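Local coordinates for protein deoxyhypusine synthase, putative (Entamoeba histolytica, PDB 7L9R) that probably acts as a deoxyhypusine synthase, the NAD-dependent transferase that builds deoxyhypusine on a lysine of the translation factor eIF5A, at residues B[41-44]-B[45-49]; B[207-210]-B[211-214]. All coordinates share one frame; numbering follows the deposited sequence.

Contact 1 of 2, residues B[41-44]-B[45-49]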
# COMPACT_ATOMS: atom_id res chain seq x y z
N VAL B 41 15.46 11.06 -20.64
CA VAL B 41 15.53 11.35 -19.21
C VAL B 41 14.85 12.67 -18.89
O VAL B 41 14.00 12.75 -18.00
CB VAL B 41 17.00 11.33 -18.75
CG1 VAL B 41 17.15 12.02 -17.40
CG2 VAL B 41 17.50 9.91 -18.69
N ASN B 42 15.18 13.73 -19.64
CA ASN B 42 14.54 15.02 -19.41
C ASN B 42 13.04 14.97 -19.65
O ASN B 42 12.29 15.67 -18.97
CB ASN B 42 15.17 16.10 -20.29
CG ASN B 42 16.61 16.39 -19.91
OD1 ASN B 42 17.02 16.13 -18.77
ND2 ASN B 42 17.39 16.95 -20.85
N SER B 43 12.60 14.16 -20.62
CA SER B 43 11.17 14.02 -20.88
C SER B 43 10.44 13.44 -19.67
O SER B 43 9.32 13.84 -19.36
CB SER B 43 10.96 13.14 -22.11
OG SER B 43 9.58 12.85 -22.31
N TYR B 44 11.08 12.51 -18.97
CA TYR B 44 10.48 12.01 -17.74
C TYR B 44 10.33 13.11 -16.70
O TYR B 44 9.30 13.20 -16.03
CB TYR B 44 11.32 10.86 -17.17
CG TYR B 44 10.87 10.47 -15.79
CD1 TYR B 44 9.63 9.84 -15.60
CD2 TYR B 44 11.65 10.76 -14.68
CE1 TYR B 44 9.20 9.48 -14.33
CE2 TYR B 44 11.22 10.41 -13.41
CZ TYR B 44 10.00 9.77 -13.24
OH TYR B 44 9.57 9.42 -11.98
N LEU B 45 11.34 13.97 -16.58
CA LEU B 45 11.32 15.02 -15.56
C LEU B 45 10.23 16.06 -15.80
O LEU B 45 9.90 16.80 -14.87
CB LEU B 45 12.69 15.70 -15.50
CG LEU B 45 13.84 14.73 -15.20
CD1 LEU B 45 15.19 15.44 -15.22
CD2 LEU B 45 13.62 14.00 -13.88
N THR B 46 9.67 16.13 -17.00
CA THR B 46 8.66 17.13 -17.31
C THR B 46 7.29 16.56 -17.66
O THR B 46 6.34 17.34 -17.75
CB THR B 46 9.12 18.02 -18.48
OG1 THR B 46 9.02 17.29 -19.71
CG2 THR B 46 10.56 18.48 -18.29
N THR B 47 7.17 15.25 -17.87
CA THR B 47 5.89 14.66 -18.26
C THR B 47 5.56 13.35 -17.56
O THR B 47 4.41 12.91 -17.62
CB THR B 47 5.84 14.43 -19.79
OG1 THR B 47 6.95 13.63 -20.21
CG2 THR B 47 5.85 15.76 -20.57
N GLY B 48 6.51 12.71 -16.88
CA GLY B 48 6.23 11.46 -16.22
C GLY B 48 5.29 11.64 -15.03
O GLY B 48 4.95 12.74 -14.60
N ILE B 49 4.84 10.49 -14.51
CA ILE B 49 4.10 10.48 -13.25
C ILE B 49 5.06 10.89 -12.14
O ILE B 49 6.18 10.38 -12.05
CB ILE B 49 3.50 9.09 -13.00
CG1 ILE B 49 2.66 8.64 -14.20
CG2 ILE B 49 2.66 9.06 -11.72
CD1 ILE B 49 1.28 9.26 -14.25
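The phenol ring of Tyr44 meets the following residues on two sides: its CD2 atom lies 3.9 Å from CD2 of Leu45, and its CD1 carbon 3.8 Å from CA of Gly48, which approaches the ring obliquely. The Tyr44 and Leu45 side chains run at about a right angle to each other. With CG anti to the backbone N (chi1 170°), the ring reaches forward along the chain, and its OH comes within 3.5 Å of the carbonyl O of Ile49. Beyond this stretch the ring packs on Val333 of helix 330-339 and on Leu332 of a second subunit. These contacts belong to the C-terminal turn of helix 37-47, where regular i to i+4 bonding gives way to a loop. Leu45 N still donates to Val41 O at 3.3 Å, but Thr46 N is shared weakly between Asn42 O and Ser43 O. Ser43 O gathers several donors. One is the hydroxyl OG1 of Thr47, modelled 2.5 Å from Ser43 O, a short length whose exact value is doubtful at this resolution, and well above the carbonyl plane; the backbone N of Thr47 adds a weak bond. Because OG1 of Thr47 sits between its own backbone N and carbonyl carbon (chi1 55°), the hydroxyl folds back over the preceding turn. Gly48 N then closes on Tyr44 O at 3.0 Å, tilted from the carbonyl plane. The Asn42 amide oxygen OD1 lies 4.1 Å from CD1 of Leu45 and takes its hydrogen bond from Lys340.

Contact 2 of 2, residues B[207-210]-B[211-214]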
# COMPACT_ATOMS: atom_id res chain seq x y z
N ILE B 207 32.19 3.61 3.21
CA ILE B 207 32.71 3.86 4.55
C ILE B 207 34.18 4.30 4.52
O ILE B 207 34.60 5.10 5.37
CB ILE B 207 32.52 2.64 5.47
CG1 ILE B 207 33.33 1.44 4.98
CG2 ILE B 207 31.04 2.29 5.61
CD1 ILE B 207 33.31 0.27 5.94
N THR B 208 34.97 3.82 3.57
CA THR B 208 36.35 4.29 3.51
C THR B 208 36.41 5.78 3.22
O THR B 208 37.18 6.52 3.85
CB THR B 208 37.15 3.51 2.46
OG1 THR B 208 37.29 2.14 2.87
CG2 THR B 208 38.53 4.14 2.28
N TRP B 209 35.58 6.25 2.28
CA TRP B 209 35.57 7.67 1.95
C TRP B 209 34.91 8.50 3.05
O TRP B 209 35.24 9.67 3.21
CB TRP B 209 34.86 7.90 0.62
CG TRP B 209 35.76 7.67 -0.57
CD1 TRP B 209 35.76 6.60 -1.41
CD2 TRP B 209 36.80 8.55 -1.04
NE1 TRP B 209 36.72 6.75 -2.37
CE2 TRP B 209 37.38 7.94 -2.17
CE3 TRP B 209 37.30 9.78 -0.61
CZ2 TRP B 209 38.43 8.52 -2.88
CZ3 TRP B 209 38.35 10.37 -1.32
CH2 TRP B 209 38.90 9.73 -2.45
N ALA B 210 33.97 7.92 3.80
CA ALA B 210 33.39 8.65 4.91
C ALA B 210 34.42 8.87 6.01
O ALA B 210 34.48 9.95 6.62
CB ALA B 210 32.17 7.93 5.45
N ALA B 211 35.25 7.86 6.27
CA ALA B 211 36.32 8.03 7.26
C ALA B 211 37.36 9.02 6.76
O ALA B 211 37.86 9.84 7.54
CB ALA B 211 36.95 6.68 7.58
N LYS B 212 37.70 8.98 5.46
CA LYS B 212 38.68 9.92 4.93
C LYS B 212 38.21 11.37 5.08
O LYS B 212 38.97 12.24 5.50
CB LYS B 212 38.98 9.63 3.46
CG LYS B 212 40.05 8.58 3.19
CD LYS B 212 40.78 8.89 1.86
CE LYS B 212 41.31 7.64 1.16
NZ LYS B 212 40.40 7.13 0.09
N ASN B 213 36.94 11.64 4.74
CA ASN B 213 36.44 13.00 4.73
C ASN B 213 35.65 13.36 5.98
O ASN B 213 34.95 14.38 6.00
CB ASN B 213 35.59 13.24 3.47
CG ASN B 213 36.40 13.08 2.20
OD1 ASN B 213 37.61 13.27 2.21
ND2 ASN B 213 35.74 12.74 1.10
N ASN B 214 35.78 12.57 7.04
CA ASN B 214 35.18 12.87 8.34
C ASN B 214 33.68 13.11 8.19
O ASN B 214 33.12 14.07 8.72
CB ASN B 214 35.87 14.07 8.99
CG ASN B 214 37.34 13.83 9.22
OD1 ASN B 214 38.18 14.64 8.85
ND2 ASN B 214 37.65 12.70 9.83
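Trp209 and Lys212 both carry CG anti to the carbonyl carbon, beside the backbone N, and a bend at the last torsion of the lysine (chi4 97°) brings its ammonium group over the indole. NZ of Lys212 stands 3.7 Å from the centroid of the six-membered ring of Trp209, only 7° off the ring normal, which makes a face-on cation-pi contact; the nearest ring carbon is CZ2. On its way there the lysine chain runs beside Thr208, pointing the same way. Asn213 approaches the indole differently: its ND2 lies at the ring edge, 3.8 Å from CE3 of Trp209, with the amide plane turned 48° from the ring. This three- and four-residue spacing follows from the last turns of helix 206-212. Its backbone is bonded regularly, Ala211 N to Ile207 O, Lys212 N to Thr208 O and Asn213 N to Trp209 O, each 3.0 Å long. Asn213 is the first residue to leave helical angles, and Asn214 follows with positive phi as the chain turns toward strand 216-218. Trp209 also packs on Arg107, Val110 and Glu111 of helix 102-111, while its NE1 bonds to Thr203 O. The amide ND2 of Asn213 bonds to Val110 O, joining the helix end to the same neighbour. The pi cloud under Lys212 would favour its charged form, while the bonds made by the indole NH and the Asn213 amide would fix how both flat groups are turned.

In the fold
From the N terminus, contact 1 comes first, at the end of helix 37-47, and is complete long before contact 2 appears in helix 206-212. Neither closes a long loop: each spans one continuous run of residues, and the two lie in series, neither nested nor crossed. Their centres are 35 Å apart, on opposite sides of the chain's centre. Contact 1 sits far out and brings helix 37-47 together with helix 330-339, near the C-terminal end, at an interface with a second subunit. Contact 2 lies within the single subunit, between helices 189-200 and 102-111, just before strand 216-218, the outermost strand of this chain's parallel sheet on that side.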